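Local coordinates for protein 2-keto-3-deoxy-D-arabinonate dehydratase (Sulfolobus solfataricus, PDB 2Q18) that catalyses the magnesium- or calcium-dependent dehydration of 2-dehydro-3-deoxy-D-arabinonate to 2,5-dioxopentanoate in a pentose oxidation pathway, at residues Pro203-Thr209 / Glu221-Asn227; Lys155-Tyr159 / Val195-Ile200; Ile65-Lys69 / Cys124-Glu129. One frame throughout, in Å; residues are numbered along the deposited sequence.

Interaction 1: Pro203-Thr209 / Glu221-Asn227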
# COMPACT_ATOMS: atom_id res chain seq x y z
N PRO A 203 20.39 -33.71 -8.30
CA PRO A 203 21.13 -32.47 -8.54
C PRO A 203 22.62 -32.71 -8.78
O PRO A 203 23.30 -31.84 -9.33
CB PRO A 203 20.91 -31.66 -7.25
CG PRO A 203 20.56 -32.67 -6.22
CD PRO A 203 19.80 -33.73 -6.94
N TYR A 204 23.11 -33.88 -8.37
CA TYR A 204 24.52 -34.23 -8.53
C TYR A 204 24.77 -35.09 -9.77
O TYR A 204 25.78 -35.79 -9.86
CB TYR A 204 25.08 -34.87 -7.25
CG TYR A 204 24.92 -33.98 -6.04
CD1 TYR A 204 23.98 -34.26 -5.06
CD2 TYR A 204 25.69 -32.82 -5.90
CE1 TYR A 204 23.82 -33.43 -3.95
CE2 TYR A 204 25.54 -31.99 -4.80
CZ TYR A 204 24.61 -32.30 -3.83
OH TYR A 204 24.47 -31.47 -2.74
N SER A 205 23.84 -35.03 -10.72
CA SER A 205 24.01 -35.67 -12.01
C SER A 205 23.42 -34.79 -13.12
O SER A 205 22.47 -35.18 -13.80
CB SER A 205 23.36 -37.06 -12.02
OG SER A 205 23.75 -37.78 -13.17
N LEU A 206 24.01 -33.61 -13.29
CA LEU A 206 23.56 -32.65 -14.29
C LEU A 206 24.74 -32.09 -15.07
O LEU A 206 25.79 -31.80 -14.48
CB LEU A 206 22.80 -31.48 -13.63
CG LEU A 206 21.60 -31.72 -12.70
CD1 LEU A 206 21.24 -30.43 -11.98
CD2 LEU A 206 20.40 -32.28 -13.45
N ASP A 207 24.58 -31.94 -16.38
CA ASP A 207 25.62 -31.35 -17.21
C ASP A 207 25.50 -29.83 -17.26
O ASP A 207 24.41 -29.30 -17.49
CB ASP A 207 25.57 -31.93 -18.63
CG ASP A 207 25.99 -33.39 -18.67
OD1 ASP A 207 27.14 -33.71 -18.26
OD2 ASP A 207 25.17 -34.23 -19.12
N ILE A 208 26.61 -29.15 -17.01
CA ILE A 208 26.69 -27.70 -17.13
C ILE A 208 27.62 -27.37 -18.28
O ILE A 208 28.76 -27.85 -18.31
CB ILE A 208 27.21 -27.04 -15.82
CG1 ILE A 208 26.34 -27.44 -14.62
CG2 ILE A 208 27.29 -25.51 -15.98
CD1 ILE A 208 26.83 -26.91 -13.28
N THR A 209 27.14 -26.58 -19.23
CA THR A 209 27.95 -26.18 -20.39
C THR A 209 28.00 -24.66 -20.48
O THR A 209 26.95 -24.00 -20.48
CB THR A 209 27.39 -26.76 -21.71
OG1 THR A 209 27.19 -28.18 -21.56
CG2 THR A 209 28.34 -26.49 -22.88
N GLU A 221 34.34 -22.77 -25.01
CA GLU A 221 33.34 -23.75 -24.64
C GLU A 221 33.93 -24.77 -23.67
O GLU A 221 35.06 -25.23 -23.85
CB GLU A 221 32.76 -24.45 -25.87
CG GLU A 221 31.63 -25.43 -25.55
CD GLU A 221 30.82 -25.84 -26.77
OE1 GLU A 221 31.10 -25.35 -27.89
OE2 GLU A 221 29.90 -26.67 -26.61
N GLY A 222 33.16 -25.10 -22.64
CA GLY A 222 33.59 -26.05 -21.63
C GLY A 222 32.39 -26.60 -20.87
O GLY A 222 31.37 -25.91 -20.73
N SER A 223 32.52 -27.83 -20.40
CA SER A 223 31.45 -28.46 -19.64
C SER A 223 31.97 -29.23 -18.43
O SER A 223 33.14 -29.62 -18.38
CB SER A 223 30.61 -29.37 -20.55
OG SER A 223 31.37 -30.49 -20.96
N VAL A 224 31.08 -29.42 -17.46
CA VAL A 224 31.36 -30.24 -16.28
C VAL A 224 30.03 -30.83 -15.79
O VAL A 224 28.96 -30.23 -16.00
CB VAL A 224 32.07 -29.43 -15.16
CG1 VAL A 224 31.11 -28.44 -14.47
CG2 VAL A 224 32.72 -30.36 -14.14
N ASN A 225 30.10 -32.01 -15.19
CA ASN A 225 28.93 -32.61 -14.57
C ASN A 225 28.94 -32.32 -13.07
O ASN A 225 30.01 -32.26 -12.46
CB ASN A 225 28.88 -34.11 -14.84
CG ASN A 225 27.53 -34.72 -14.49
OD1 ASN A 225 27.21 -34.92 -13.32
ND2 ASN A 225 26.74 -35.04 -15.51
N THR A 226 27.76 -32.15 -12.49
CA THR A 226 27.63 -31.86 -11.06
C THR A 226 28.04 -33.04 -10.16
O THR A 226 28.10 -32.90 -8.93
CB THR A 226 26.21 -31.38 -10.67
OG1 THR A 226 25.24 -32.32 -11.12
CG2 THR A 226 25.92 -30.01 -11.27
N ASN A 227 28.31 -34.20 -10.77
CA ASN A 227 28.89 -35.33 -10.03
C ASN A 227 30.33 -35.07 -9.58
O ASN A 227 30.90 -35.84 -8.82
CB ASN A 227 28.75 -36.66 -10.80
CG ASN A 227 29.52 -36.68 -12.12
OD1 ASN A 227 30.60 -36.10 -12.24
ND2 ASN A 227 28.97 -37.37 -13.10
O HOH W 1 24.33 -36.63 -16.02
O HOH W 2 26.25 -38.74 -13.04
O HOH W 3 29.75 -32.56 -18.75

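Interaction 2: Lys155-Tyr159 / Val195-Ile200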
# COMPACT_ATOMS: atom_id res chain seq x y z
N LYS A 155 15.31 -24.71 3.29
CA LYS A 155 14.73 -25.75 2.46
C LYS A 155 14.81 -25.34 0.99
O LYS A 155 14.52 -24.18 0.65
CB LYS A 155 13.28 -26.03 2.86
CG LYS A 155 12.67 -27.25 2.19
CD LYS A 155 11.16 -27.32 2.35
CE LYS A 155 10.62 -28.67 1.88
NZ LYS A 155 9.13 -28.78 1.97
N ILE A 156 15.20 -26.28 0.13
CA ILE A 156 15.32 -26.03 -1.31
C ILE A 156 13.94 -25.98 -1.97
O ILE A 156 13.20 -26.96 -1.98
CB ILE A 156 16.24 -27.08 -1.99
CG1 ILE A 156 17.69 -26.90 -1.50
CG2 ILE A 156 16.18 -26.95 -3.52
CD1 ILE A 156 18.61 -28.09 -1.77
N LEU A 157 13.62 -24.82 -2.53
CA LEU A 157 12.33 -24.62 -3.20
C LEU A 157 12.42 -24.87 -4.70
O LEU A 157 11.40 -25.03 -5.37
CB LEU A 157 11.81 -23.20 -2.96
CG LEU A 157 11.56 -22.76 -1.51
CD1 LEU A 157 11.22 -21.27 -1.47
CD2 LEU A 157 10.46 -23.60 -0.87
N GLY A 158 13.64 -24.88 -5.22
CA GLY A 158 13.85 -25.13 -6.64
C GLY A 158 15.27 -24.87 -7.09
O GLY A 158 16.11 -24.44 -6.29
N TYR A 159 15.53 -25.14 -8.37
CA TYR A 159 16.86 -24.99 -8.97
C TYR A 159 16.82 -24.06 -10.16
O TYR A 159 15.80 -23.96 -10.85
CB TYR A 159 17.41 -26.35 -9.43
CG TYR A 159 17.59 -27.36 -8.32
CD1 TYR A 159 18.83 -27.54 -7.71
CD2 TYR A 159 16.52 -28.16 -7.89
CE1 TYR A 159 19.01 -28.47 -6.69
CE2 TYR A 159 16.69 -29.09 -6.86
CZ TYR A 159 17.94 -29.24 -6.27
OH TYR A 159 18.12 -30.15 -5.27
N VAL A 195 13.12 -24.31 -11.61
CA VAL A 195 12.45 -25.60 -11.66
C VAL A 195 12.21 -26.09 -10.24
O VAL A 195 13.09 -25.97 -9.38
CB VAL A 195 13.22 -26.65 -12.52
CG1 VAL A 195 13.56 -26.08 -13.90
CG2 VAL A 195 14.48 -27.14 -11.82
N THR A 196 11.02 -26.63 -9.99
CA THR A 196 10.71 -27.19 -8.69
C THR A 196 11.59 -28.42 -8.44
O THR A 196 12.10 -29.03 -9.38
CB THR A 196 9.22 -27.53 -8.54
OG1 THR A 196 8.81 -28.38 -9.62
CG2 THR A 196 8.39 -26.26 -8.55
N SER A 197 11.76 -28.75 -7.16
CA SER A 197 12.68 -29.81 -6.74
C SER A 197 12.40 -31.16 -7.39
O SER A 197 13.34 -31.92 -7.67
CB SER A 197 12.66 -29.93 -5.22
OG SER A 197 13.77 -30.67 -4.76
N ASP A 198 11.13 -31.46 -7.65
CA ASP A 198 10.73 -32.71 -8.29
C ASP A 198 11.08 -32.79 -9.79
O ASP A 198 10.94 -33.85 -10.40
CB ASP A 198 9.23 -32.99 -8.07
CG ASP A 198 8.32 -31.89 -8.62
OD1 ASP A 198 7.09 -32.01 -8.47
OD2 ASP A 198 8.83 -30.92 -9.22
N GLU A 199 11.51 -31.68 -10.37
CA GLU A 199 11.95 -31.65 -11.77
C GLU A 199 13.39 -32.14 -11.90
O GLU A 199 13.85 -32.46 -13.00
CB GLU A 199 11.81 -30.24 -12.36
CG GLU A 199 10.38 -29.70 -12.42
CD GLU A 199 9.58 -30.20 -13.62
OE1 GLU A 199 10.14 -30.91 -14.48
OE2 GLU A 199 8.38 -29.86 -13.70
N ILE A 200 14.11 -32.20 -10.77
CA ILE A 200 15.49 -32.67 -10.75
C ILE A 200 15.64 -33.85 -9.78
O ILE A 200 15.74 -33.67 -8.56
CB ILE A 200 16.50 -31.53 -10.44
CG1 ILE A 200 16.49 -30.50 -11.58
CG2 ILE A 200 17.91 -32.08 -10.23
CD1 ILE A 200 17.53 -29.41 -11.47
O HOH W 4 9.86 -27.98 -4.97

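Interaction 3: Ile65-Lys69 / Cys124-Glu129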
# COMPACT_ATOMS: atom_id res chain seq x y z
N ILE A 65 5.39 -8.52 -24.25
CA ILE A 65 5.95 -9.24 -23.10
C ILE A 65 7.43 -9.60 -23.31
O ILE A 65 7.83 -9.98 -24.41
CB ILE A 65 5.13 -10.50 -22.69
CG1 ILE A 65 5.25 -11.62 -23.73
CG2 ILE A 65 3.66 -10.13 -22.41
CD1 ILE A 65 4.65 -12.96 -23.30
N ARG A 66 8.22 -9.47 -22.25
CA ARG A 66 9.63 -9.81 -22.29
C ARG A 66 10.02 -10.64 -21.07
O ARG A 66 9.73 -10.25 -19.93
CB ARG A 66 10.48 -8.53 -22.36
CG ARG A 66 11.98 -8.78 -22.48
CD ARG A 66 12.78 -7.49 -22.54
NE ARG A 66 12.66 -6.66 -21.34
CZ ARG A 66 13.31 -6.89 -20.19
NH1 ARG A 66 14.12 -7.93 -20.06
NH2 ARG A 66 13.13 -6.07 -19.17
N ILE A 67 10.67 -11.78 -21.31
CA ILE A 67 11.13 -12.64 -20.23
C ILE A 67 12.19 -11.91 -19.39
O ILE A 67 12.93 -11.07 -19.90
CB ILE A 67 11.64 -14.02 -20.76
CG1 ILE A 67 11.76 -15.04 -19.62
CG2 ILE A 67 12.94 -13.86 -21.58
CD1 ILE A 67 11.93 -16.49 -20.07
N THR A 68 12.22 -12.20 -18.09
CA THR A 68 13.16 -11.54 -17.19
C THR A 68 13.58 -12.51 -16.08
O THR A 68 13.41 -13.72 -16.22
CB THR A 68 12.59 -10.18 -16.65
OG1 THR A 68 13.59 -9.50 -15.89
CG2 THR A 68 11.32 -10.39 -15.80
N LYS A 69 14.15 -11.99 -14.99
CA LYS A 69 14.40 -12.79 -13.79
C LYS A 69 13.09 -13.45 -13.37
O LYS A 69 12.07 -12.77 -13.30
CB LYS A 69 14.91 -11.92 -12.64
CG LYS A 69 16.30 -11.33 -12.84
CD LYS A 69 16.64 -10.34 -11.73
CE LYS A 69 15.97 -8.99 -11.97
NZ LYS A 69 16.55 -7.92 -11.13
N CYS A 124 21.03 -8.03 -9.96
CA CYS A 124 20.85 -9.22 -10.78
C CYS A 124 20.11 -8.90 -12.08
O CYS A 124 19.32 -7.96 -12.13
CB CYS A 124 20.06 -10.29 -10.03
SG CYS A 124 20.79 -10.83 -8.48
N VAL A 125 20.39 -9.70 -13.11
CA VAL A 125 19.66 -9.61 -14.38
C VAL A 125 19.17 -10.99 -14.76
O VAL A 125 19.54 -11.99 -14.13
CB VAL A 125 20.54 -9.00 -15.52
CG1 VAL A 125 21.11 -7.65 -15.11
CG2 VAL A 125 21.65 -9.96 -15.94
N GLY A 126 18.32 -11.06 -15.78
CA GLY A 126 17.75 -12.32 -16.22
C GLY A 126 18.11 -12.69 -17.65
O GLY A 126 18.95 -12.04 -18.28
N HIS A 127 17.48 -13.75 -18.13
CA HIS A 127 17.60 -14.23 -19.50
C HIS A 127 17.37 -13.09 -20.50
O HIS A 127 16.37 -12.38 -20.42
CB HIS A 127 16.60 -15.36 -19.72
CG HIS A 127 16.78 -16.10 -21.00
ND1 HIS A 127 17.92 -16.82 -21.30
CD2 HIS A 127 15.95 -16.27 -22.06
CE1 HIS A 127 17.79 -17.38 -22.49
NE2 HIS A 127 16.60 -17.07 -22.97
N GLY A 128 18.33 -12.91 -21.40
CA GLY A 128 18.20 -11.91 -22.47
C GLY A 128 18.62 -10.51 -22.09
O GLY A 128 18.61 -9.60 -22.92
N GLU A 129 18.99 -10.32 -20.82
CA GLU A 129 19.43 -9.02 -20.33
C GLU A 129 20.94 -9.03 -20.20
O GLU A 129 21.55 -10.09 -20.15
CB GLU A 129 18.74 -8.69 -18.99
CG GLU A 129 17.21 -8.84 -19.05
CD GLU A 129 16.52 -8.64 -17.70
OE1 GLU A 129 17.18 -8.76 -16.65
OE2 GLU A 129 15.29 -8.38 -17.71
O HOH W 5 14.86 -10.64 -21.84
O HOH W 6 14.13 -5.86 -16.46
O HOH W 7 15.80 -15.23 -16.34

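Interaction 1: Pro203-Thr209 / Glu221-Asn227
T226 meets the loop 203-206 at the open end of a beta hairpin, formed by strands 207-214 and 217-225 of the FAH-family fold. T226 has the most surface buried by the contact, followed by I208 and T209. The T226 hydroxyl works in both directions. OG1 donates to P203 O at 2.7 Å, reaching it with a 31° tilt from the carbonyl plane, and accepts from L206 N at 2.8 Å. The first torsion sets OG1 between the backbone N and the carbonyl carbon (chi1 54°), where it can serve both partners. T226 N also donates to L206 O, in the carbonyl plane. One residue thus ties the loop down by three bonds. T226 O lies in the plane of the Y204 ring, at its edge; the Y204 OH is bonded to I233 N.

I208 and V224 form an antiparallel hydrogen-bonded pair, with I208 N to V224 O at 2.8 Å and V224 N to I208 O at 2.9 Å. I208 CD1 reaches T226 CG2 at 3.8 Å, the two side chains crossing at about a right angle. I208 also packs on P144 and I276. Its side chain lies about 6 Å from that of E145, a magnesium ligand, and the V224 side chain about 6 Å from that of T256, which binds substrate. The hairpin thus probably lies close to the active site. T209 pairs with S223 on the sheet face that also carries D207 and N225. Its CG2 rests near G222 O.

N225 OD1 accepts from N227 N, an Asx turn at the end of strand 217-225. N225 ND2 donates to D207 OD1 at 3.1 Å from above the carboxylate plane, the amide and carboxylate planes standing 86° apart.

Interaction 2: Lys155-Tyr159 / Val195-Ile200
Y159 and V195 form an antiparallel hydrogen-bonded pair in the FAH-family beta framework, where strand 156-167 meets the end of strand 188-195. Y159 N donates to V195 O at 2.8 Å and V195 N donates to Y159 O at the same length. Both donors lie in the carbonyl plane. Between these two segments this is the one bridged pair. Beyond V195 the chain turns into a short 3-10 segment, 197-199, with E199 N bonded to T196 O. On the other strand L157 and G158 both face V149, a classic beta bulge. G158 CA lies 3.0 Å from V195 O, and a side chain placed at G158 would run into that oxygen. Water 4 adds a link at the bulge. It accepts from S197 N and gives a weak bond to L157 O.

Among the side chains Y159 carries the contact. Its CG is anti to the carbonyl carbon, beside the backbone N (chi1 -61°), which brings the ring alongside the start of the loop 196-200. I200 CD1 touches Y159 CB at 3.7 Å and also approaches CG and CD2, the two side chains crossing obliquely. V195 CG2 meets the same CB at 3.9 Å. Two aliphatic branches thus close on the root of the ring. L146 and V148 of strand 140-150 and P203 also pack on Y159. The contact is buried structural packing, joining the strand 156-167 to the loop that leads toward strand 207-214.

The loop has its own brace. T196 OG1 donates to D198 OD2 at 2.6 Å on the syn side of the carboxylate. D198 OD1 in turn forms a salt bridge with K41. Farther along the tyrosine ring, S197 OG sits at its edge, near the ring plane, 3.9 Å from Y159 CE2.

Interaction 3: Ile65-Lys69 / Cys124-Glu129
R66, T68 and E129 meet where strand 65-67 and the residues after it run beside a type II beta turn, G126 to E129. The E129 carboxylate is the centre of the contact. Its CG is anti to the carbonyl carbon (chi1 -52°) and the chain beyond is extended, which carries the acid across to the other segment. OE2 takes two donors from there. R66 NH1 donates to it at 2.7 Å in a nearly straight hydrogen bond, part of a salt bridge. The bond meets the anti lone pair of OE2, and OE2 lies in the guanidinium plane. The R66 chain bends at chi3 (62°) to present this edge. T68 OG1 donates to OE2 at 2.7 Å on the syn side, 33° out of the carboxylate plane. Water 6 joins R66 NH2 to OE2. The other oxygen, OE1, accepts from G126 N at 2.7 Å and so ties the acid to its own turn. With an alanine here, the R66 guanidinium would probably lose its charge partner and be free to turn, and T68 OG1 and G126 N would each lose an acceptor.

K69 runs along C124 and V125, its CG 3.5 Å from V125 C. NZ donates to C124 O at 2.9 Å from above the carbonyl plane; NZ has a second bond to P121 O. H127 packs against I67. The imidazole nitrogens bond to L57 O and I283 N, and I67 CG2 meets the ring edge in plane, 3.9 Å from H127 CD2.

From the N terminus, interaction 3 comes first. It brings 65-69, whose strand pairs with strand 2-8, back against 124-129 and closes a loop of 54 residues. Interaction 2 follows, closing 35 residues between strand 156-167 and the end of strand 188-195. Interaction 1 is last and local, the hairpin of strands 207-214 and 217-225. The three lie in series; none nests or crosses. Interactions 1 and 2 touch through P203 CG to Y159 OH and L206 CD1 to I200 CD1, so the hairpin's entry packs on strand 156-167 and on the loop 196-200. Interaction 3 stands apart, nearest atoms about 11 Å from both. It ties N-terminal strands to the region holding interactions 1 and 2.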